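Side-chain contacts in adhesion and penetration protein autotransporter (Haemophilus influenzae, PDB 3SYJ), which probably acts as a serine protease and promotes bacterial adherence and invasion by binding host cells, its passenger domain also self-associating to drive bacterial aggregation: residues G6-Y9 against Q10-R13; T41-K45 against A46-D50; L689-T692 against K693-N696. One frame throughout, in Å; residues are numbered along the deposited sequence.

Contact 1 (G6-Y9 against Q10-R13); sequences GIDY and QYYR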
loop_
_atom_site.group_PDB
_atom_site.type_symbol
_atom_site.label_atom_id
_atom_site.label_comp_id
_atom_site.label_asym_id
_atom_site.label_seq_id
_atom_site.Cartn_x
_atom_site.Cartn_y
_atom_site.Cartn_z
ATOM N N GLY A 6 -62.363 13.543 5.113
ATOM C CA GLY A 6 -61.399 14.480 4.561
ATOM C C GLY A 6 -59.948 14.095 4.819
ATOM O O GLY A 6 -59.023 14.721 4.291
ATOM N N ILE A 7 -59.755 13.065 5.642
ATOM C CA ILE A 7 -58.428 12.540 5.954
ATOM C C ILE A 7 -58.398 11.042 5.637
ATOM O O ILE A 7 -59.376 10.334 5.901
ATOM C CB ILE A 7 -58.086 12.778 7.437
ATOM C CG1 ILE A 7 -57.827 14.263 7.688
ATOM C CG2 ILE A 7 -56.882 11.948 7.874
ATOM C CD1 ILE A 7 -57.838 14.636 9.148
ATOM N N ASP A 8 -57.295 10.571 5.047
ATOM C CA ASP A 8 -57.142 9.153 4.708
ATOM C C ASP A 8 -57.561 8.277 5.869
ATOM O O ASP A 8 -57.128 8.489 7.001
ATOM C CB ASP A 8 -55.693 8.818 4.368
ATOM C CG ASP A 8 -55.274 9.342 3.019
ATOM O OD1 ASP A 8 -56.155 9.625 2.182
ATOM O OD2 ASP A 8 -54.058 9.470 2.792
ATOM N N TYR A 9 -58.403 7.292 5.584
ATOM C CA TYR A 9 -58.854 6.353 6.602
ATOM C C TYR A 9 -57.654 5.631 7.193
ATOM O O TYR A 9 -57.672 5.246 8.358
ATOM C CB TYR A 9 -59.820 5.337 5.995
ATOM C CG TYR A 9 -60.770 4.693 6.982
ATOM C CD1 TYR A 9 -61.479 5.454 7.903
ATOM C CD2 TYR A 9 -60.986 3.326 6.965
ATOM C CE1 TYR A 9 -62.370 4.858 8.797
ATOM C CE2 TYR A 9 -61.868 2.724 7.849
ATOM C CZ TYR A 9 -62.554 3.488 8.757
ATOM O OH TYR A 9 -63.418 2.867 9.624
ATOM N N GLN A 10 -56.603 5.462 6.390
ATOM C CA GLN A 10 -55.417 4.739 6.840
ATOM C C GLN A 10 -54.843 5.283 8.148
ATOM O O GLN A 10 -54.365 4.510 8.982
ATOM C CB GLN A 10 -54.338 4.705 5.760
ATOM C CG GLN A 10 -53.291 3.623 6.001
ATOM C CD GLN A 10 -53.865 2.208 5.903
ATOM O OE1 GLN A 10 -54.657 1.908 5.009
ATOM N NE2 GLN A 10 -53.456 1.333 6.821
ATOM N N TYR A 11 -54.894 6.602 8.335
ATOM C CA TYR A 11 -54.383 7.201 9.571
ATOM C C TYR A 11 -55.040 6.574 10.791
ATOM O O TYR A 11 -54.380 6.175 11.738
ATOM C CB TYR A 11 -54.638 8.707 9.602
ATOM C CG TYR A 11 -53.650 9.533 8.820
ATOM C CD1 TYR A 11 -52.377 9.793 9.323
ATOM C CD2 TYR A 11 -53.997 10.080 7.591
ATOM C CE1 TYR A 11 -51.473 10.566 8.604
ATOM C CE2 TYR A 11 -53.110 10.850 6.870
ATOM C CZ TYR A 11 -51.854 11.091 7.376
ATOM O OH TYR A 11 -50.985 11.860 6.646
ATOM N N TYR A 12 -56.354 6.488 10.757
ATOM C CA TYR A 12 -57.098 5.980 11.887
ATOM C C TYR A 12 -56.873 4.488 12.096
ATOM O O TYR A 12 -56.963 3.985 13.212
ATOM C CB TYR A 12 -58.577 6.249 11.660
ATOM C CG TYR A 12 -58.929 7.708 11.484
ATOM C CD1 TYR A 12 -59.147 8.532 12.586
ATOM C CD2 TYR A 12 -59.063 8.259 10.218
ATOM C CE1 TYR A 12 -59.487 9.869 12.428
ATOM C CE2 TYR A 12 -59.404 9.591 10.047
ATOM C CZ TYR A 12 -59.614 10.392 11.154
ATOM O OH TYR A 12 -59.952 11.716 10.975
ATOM N N ARG A 13 -56.616 3.770 11.014
ATOM C CA ARG A 13 -56.360 2.343 11.121
ATOM C C ARG A 13 -54.958 2.112 11.681
ATOM O O ARG A 13 -54.782 1.331 12.609
ATOM C CB ARG A 13 -56.519 1.657 9.765
ATOM C CG ARG A 13 -57.950 1.619 9.232
ATOM C CD ARG A 13 -58.877 0.805 10.115
ATOM N NE ARG A 13 -58.196 -0.347 10.691
ATOM C CZ ARG A 13 -57.912 -1.456 10.023
ATOM N NH1 ARG A 13 -58.274 -1.538 8.755
ATOM N NH2 ARG A 13 -57.267 -2.464 10.606
#
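The methyl CG2 of Ile7 reaches the Tyr11 ring at CD2, 3.4 Å away, and lies 4.1 Å from Tyr12 CE2. It approaches both rings obliquely, the isoleucine side chain running at about a right angle to each tyrosine. With CG1 beside the backbone N (chi1 -71°), CG2 stands anti to that nitrogen and is carried to the two rings, while CD1 follows the other branch to within 4.0 Å of Tyr12 OH. Asp8 contributes its CB, 3.9 Å from Tyr11 CD2, and its carbonyl oxygen, which lies at the edge of the Tyr11 ring.

The backbone sets these groups in place. Tyr11 N donates to Asp8 O over 3.2 Å, and Arg13 N donates to Tyr9 O, also at 3.2 Å. Tyr12 N adds a weak bond to Tyr9 O. The Tyr9 side chain leaves in another direction, touching Arg13 CG through CD2 at 4.2 Å.

Further out, Tyr9 OH bonds to Tyr177 OH, its ring meets Trp161 edge-to-face, and its backbone N donates to Glu609. Tyr11 OH bonds to Tyr32 N, and Gln10 NE2 donates to Asp14 and to Ala597 O. Helix 9-17 of the protease domain is thus tied both to its own domain and to the passenger's solenoid portion. Chemically, the first turn combines backbone bonding with apolar contacts along the ring carbons of Tyr11 and Tyr12, and the hydroxyls of Tyr9 and Tyr11, at the far ends of their rings, are satisfied by polar partners elsewhere in the protease domain.

Contact 2 (T41-K45 against A46-D50); sequences TSMTK and APMID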
loop_
_atom_site.group_PDB
_atom_site.type_symbol
_atom_site.label_atom_id
_atom_site.label_comp_id
_atom_site.label_asym_id
_atom_site.label_seq_id
_atom_site.Cartn_x
_atom_site.Cartn_y
_atom_site.Cartn_z
ATOM N N THR A 41 -49.903 18.108 13.835
ATOM C CA THR A 41 -48.846 17.166 14.143
ATOM C C THR A 41 -49.234 16.366 15.371
ATOM O O THR A 41 -49.591 16.928 16.407
ATOM C CB THR A 41 -47.517 17.868 14.390
ATOM O OG1 THR A 41 -47.140 18.584 13.214
ATOM C CG2 THR A 41 -46.437 16.846 14.716
ATOM N N SER A 42 -49.164 15.048 15.246
ATOM C CA SER A 42 -49.636 14.165 16.298
ATOM C C SER A 42 -48.519 13.760 17.273
ATOM O O SER A 42 -47.355 13.621 16.881
ATOM C CB SER A 42 -50.283 12.928 15.671
ATOM O OG SER A 42 -50.847 12.098 16.665
ATOM N N MET A 43 -48.886 13.581 18.542
ATOM C CA MET A 43 -47.953 13.123 19.581
ATOM C C MET A 43 -46.720 14.021 19.712
ATOM O O MET A 43 -45.582 13.545 19.655
ATOM C CB MET A 43 -47.522 11.672 19.333
ATOM C CG MET A 43 -48.656 10.668 19.449
ATOM S SD MET A 43 -49.406 10.667 21.095
ATOM C CE MET A 43 -51.148 10.587 20.672
ATOM N N THR A 44 -46.956 15.319 19.889
ATOM C CA THR A 44 -45.866 16.275 20.049
ATOM C C THR A 44 -45.508 16.390 21.522
ATOM O O THR A 44 -44.421 16.838 21.868
ATOM C CB THR A 44 -46.223 17.681 19.505
ATOM O OG1 THR A 44 -47.301 18.241 20.264
ATOM C CG2 THR A 44 -46.630 17.606 18.043
ATOM N N LYS A 45 -46.431 15.976 22.386
ATOM C CA LYS A 45 -46.239 16.106 23.824
ATOM C C LYS A 45 -46.287 14.776 24.597
ATOM O O LYS A 45 -46.273 14.768 25.827
ATOM C CB LYS A 45 -47.233 17.114 24.393
ATOM C CG LYS A 45 -47.008 18.496 23.835
ATOM C CD LYS A 45 -48.167 19.438 24.115
ATOM C CE LYS A 45 -47.792 20.867 23.717
ATOM N NZ LYS A 45 -48.907 21.843 23.869
ATOM N N ALA A 46 -46.320 13.658 23.875
ATOM C CA ALA A 46 -46.223 12.347 24.502
ATOM C C ALA A 46 -45.739 11.352 23.476
ATOM O O ALA A 46 -46.004 11.514 22.287
ATOM C CB ALA A 46 -47.569 11.916 25.061
ATOM N N PRO A 47 -45.004 10.324 23.925
ATOM C CA PRO A 47 -44.646 9.226 23.026
ATOM C C PRO A 47 -45.916 8.450 22.700
ATOM O O PRO A 47 -46.758 8.288 23.588
ATOM C CB PRO A 47 -43.707 8.365 23.881
ATOM C CG PRO A 47 -43.285 9.253 25.021
ATOM C CD PRO A 47 -44.450 10.134 25.276
ATOM N N MET A 48 -46.070 8.010 21.453
ATOM C CA MET A 48 -47.271 7.278 21.034
ATOM C C MET A 48 -47.620 6.134 21.988
ATOM O O MET A 48 -46.773 5.301 22.311
ATOM C CB MET A 48 -47.097 6.712 19.622
ATOM C CG MET A 48 -48.280 5.895 19.137
ATOM S SD MET A 48 -49.785 6.868 18.839
ATOM C CE MET A 48 -50.865 5.601 18.175
ATOM N N ILE A 49 -48.879 6.095 22.413
ATOM C CA ILE A 49 -49.387 5.081 23.330
ATOM C C ILE A 49 -49.147 3.650 22.810
ATOM O O ILE A 49 -49.085 3.415 21.607
ATOM C CB ILE A 49 -50.903 5.319 23.570
ATOM C CG1 ILE A 49 -51.431 4.493 24.739
ATOM C CG2 ILE A 49 -51.708 5.041 22.304
ATOM C CD1 ILE A 49 -52.876 4.796 25.083
ATOM N N ASP A 50 -49.001 2.693 23.717
ATOM C CA ASP A 50 -48.881 1.297 23.325
ATOM C C ASP A 50 -50.273 0.707 23.445
ATOM O O ASP A 50 -50.754 0.477 24.554
ATOM C CB ASP A 50 -47.911 0.571 24.258
ATOM C CG ASP A 50 -47.625 -0.874 23.830
ATOM O OD1 ASP A 50 -48.456 -1.504 23.138
ATOM O OD2 ASP A 50 -46.554 -1.393 24.214
#
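Met43 and Met48 face each other through unlike parts of their chains: CG of Met43 lies 4.0 Å from SD of Met48. The two reach this point by different torsions. In Met43, CG sits beside the backbone N (chi1 -65°) and the chain bends again at chi2, folding SD back to 3.7 Å from Ala46 O. In Met48, CG is anti to the backbone N (chi1 178°), and a bend at chi2 turns SD toward Met43. Met43 also rests on the backbone between them, with its CB 3.3 Å from Ala46 O and its CG 4.0 Å from Met48 CA. No hydrogen bond joins 41-45 to 46-50, so this one continuous stretch folds on itself by packing. The turn follows strand 38-42, the second strand of an antiparallel pair with 29-32, in the S6 protease domain, a member of the clan of chymotrypsin-like peptidases. Met43, with positive phi (56°), redirects the chain as it leaves the strand, and its carbonyl accepts from Gln27 NE2. Phe15 of helix 9-17 touches both methionines, while Trp232 packs against Met43 and Ala46 and donates through NE1 to Pro47 O. Lys45, by contrast, is exposed, and its backbone N donates to Glu150.

Contact 3 (L689-T692 against K693-N696); sequences LTDT and KVIN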
loop_
_atom_site.group_PDB
_atom_site.type_symbol
_atom_site.label_atom_id
_atom_site.label_comp_id
_atom_site.label_asym_id
_atom_site.label_seq_id
_atom_site.Cartn_x
_atom_site.Cartn_y
_atom_site.Cartn_z
ATOM N N LEU A 689 -39.113 -1.999 -11.206
ATOM C CA LEU A 689 -38.704 -0.851 -10.411
ATOM C C LEU A 689 -38.659 0.382 -11.305
ATOM O O LEU A 689 -37.598 0.762 -11.792
ATOM C CB LEU A 689 -37.329 -1.104 -9.787
ATOM C CG LEU A 689 -36.754 -0.015 -8.878
ATOM C CD1 LEU A 689 -37.777 0.441 -7.848
ATOM C CD2 LEU A 689 -35.462 -0.486 -8.203
ATOM N N THR A 690 -39.815 1.002 -11.525
ATOM C CA THR A 690 -39.916 2.097 -12.488
ATOM C C THR A 690 -40.420 3.415 -11.889
ATOM O O THR A 690 -40.212 4.479 -12.470
ATOM C CB THR A 690 -40.793 1.698 -13.683
ATOM O OG1 THR A 690 -42.053 1.214 -13.206
ATOM C CG2 THR A 690 -40.124 0.590 -14.481
ATOM N N ASP A 691 -41.076 3.352 -10.736
ATOM C CA ASP A 691 -41.584 4.566 -10.106
ATOM C C ASP A 691 -40.453 5.370 -9.479
ATOM O O ASP A 691 -39.632 4.833 -8.739
ATOM C CB ASP A 691 -42.659 4.249 -9.062
ATOM C CG ASP A 691 -43.380 5.498 -8.560
ATOM O OD1 ASP A 691 -42.725 6.542 -8.361
ATOM O OD2 ASP A 691 -44.609 5.436 -8.359
ATOM N N THR A 692 -40.429 6.660 -9.789
ATOM C CA THR A 692 -39.413 7.592 -9.312
ATOM C C THR A 692 -39.391 7.655 -7.786
ATOM O O THR A 692 -38.324 7.692 -7.166
ATOM C CB THR A 692 -39.672 9.010 -9.881
ATOM O OG1 THR A 692 -39.714 8.951 -11.312
ATOM C CG2 THR A 692 -38.588 9.990 -9.455
ATOM N N LYS A 693 -40.578 7.671 -7.191
ATOM C CA LYS A 693 -40.727 7.782 -5.748
ATOM C C LYS A 693 -40.154 6.549 -5.072
ATOM O O LYS A 693 -39.474 6.642 -4.050
ATOM C CB LYS A 693 -42.206 7.939 -5.395
ATOM C CG LYS A 693 -42.504 7.979 -3.906
ATOM C CD LYS A 693 -42.066 9.294 -3.276
ATOM C CE LYS A 693 -42.735 9.516 -1.915
ATOM N NZ LYS A 693 -44.227 9.670 -2.004
ATOM N N VAL A 694 -40.435 5.388 -5.654
ATOM C CA VAL A 694 -39.923 4.134 -5.139
ATOM C C VAL A 694 -38.411 4.088 -5.309
ATOM O O VAL A 694 -37.682 3.782 -4.371
ATOM C CB VAL A 694 -40.568 2.932 -5.850
ATOM C CG1 VAL A 694 -40.011 1.636 -5.300
ATOM C CG2 VAL A 694 -42.086 2.971 -5.702
ATOM N N ILE A 695 -37.943 4.409 -6.510
ATOM C CA ILE A 695 -36.520 4.393 -6.809
ATOM C C ILE A 695 -35.744 5.295 -5.864
ATOM O O ILE A 695 -34.675 4.923 -5.369
ATOM C CB ILE A 695 -36.251 4.817 -8.268
ATOM C CG1 ILE A 695 -36.693 3.712 -9.225
ATOM C CG2 ILE A 695 -34.778 5.150 -8.482
ATOM C CD1 ILE A 695 -36.906 4.193 -10.635
ATOM N N ASN A 696 -36.286 6.478 -5.603
ATOM C CA ASN A 696 -35.597 7.447 -4.758
ATOM C C ASN A 696 -35.616 7.056 -3.290
ATOM O O ASN A 696 -34.840 7.587 -2.501
ATOM C CB ASN A 696 -36.197 8.849 -4.923
ATOM C CG ASN A 696 -35.828 9.496 -6.249
ATOM O OD1 ASN A 696 -34.782 9.201 -6.837
ATOM N ND2 ASN A 696 -36.687 10.391 -6.721
#
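Leu689 opens the contact by sending CD1 between two residues of the helix that follows: CD1 is 3.6 Å from Val694 CG1 and 3.7 Å from Ile695 CG1. Its CG is anti to the backbone N (chi1 -178°), which carries the branch across to them; Leu689 also touches Val664 and Ile698. Thr690 contributes mainly its carbonyl oxygen, 3.8 Å from Ile695 CD1.

Asp691 is the N-cap of helix 692-697. Its OD1 accepts from Lys693 N at 2.7 Å, on the anti side of the carboxylate and 25° out of its plane. The side chain reaches forward to the first turn of the helix with CG anti to its own nitrogen, and its CB packs 3.6 Å from Val694 CG2. The backbone oxygen of the same residue takes Ile695 N at 2.8 Å.

Thr692 then accepts Asn696 N through its carbonyl at 2.8 Å. Its CG2 lies alongside the Asn696 amide, 3.4 Å from ND2, the two side chains pointing the same way.

The short helix follows strand 682-688, after the loop 689-691, within the range of the second beta-solenoid repeat region. Its start is chemically two-sided: a carboxylate occupies a backbone N-H at the N-terminal end of the helix, where its negative charge would probably be favoured by the helix dipole, while leucine, valine and isoleucine carbons pack together beside the cap.

Overall arrangement
The three contacts follow one another along the chain without touching. Contacts 1 and 2 belong to the S6 protease domain, with centres about 17 Å apart and nearest atoms about 7 Å apart. Helix 9-17, which carries contact 1, reaches contact 2 through Phe15. Contact 3 lies in the sequence range of the second beta-solenoid repeat region, its centre about 24 Å from contact 1 and about 31 Å from contact 2. Contact 1 reaches the solenoid portion through Glu609 and Ala597, and contact 2 does so through the salt bridge of Asp50 with Arg476. All three lie away from the probable catalytic serine, Ser218.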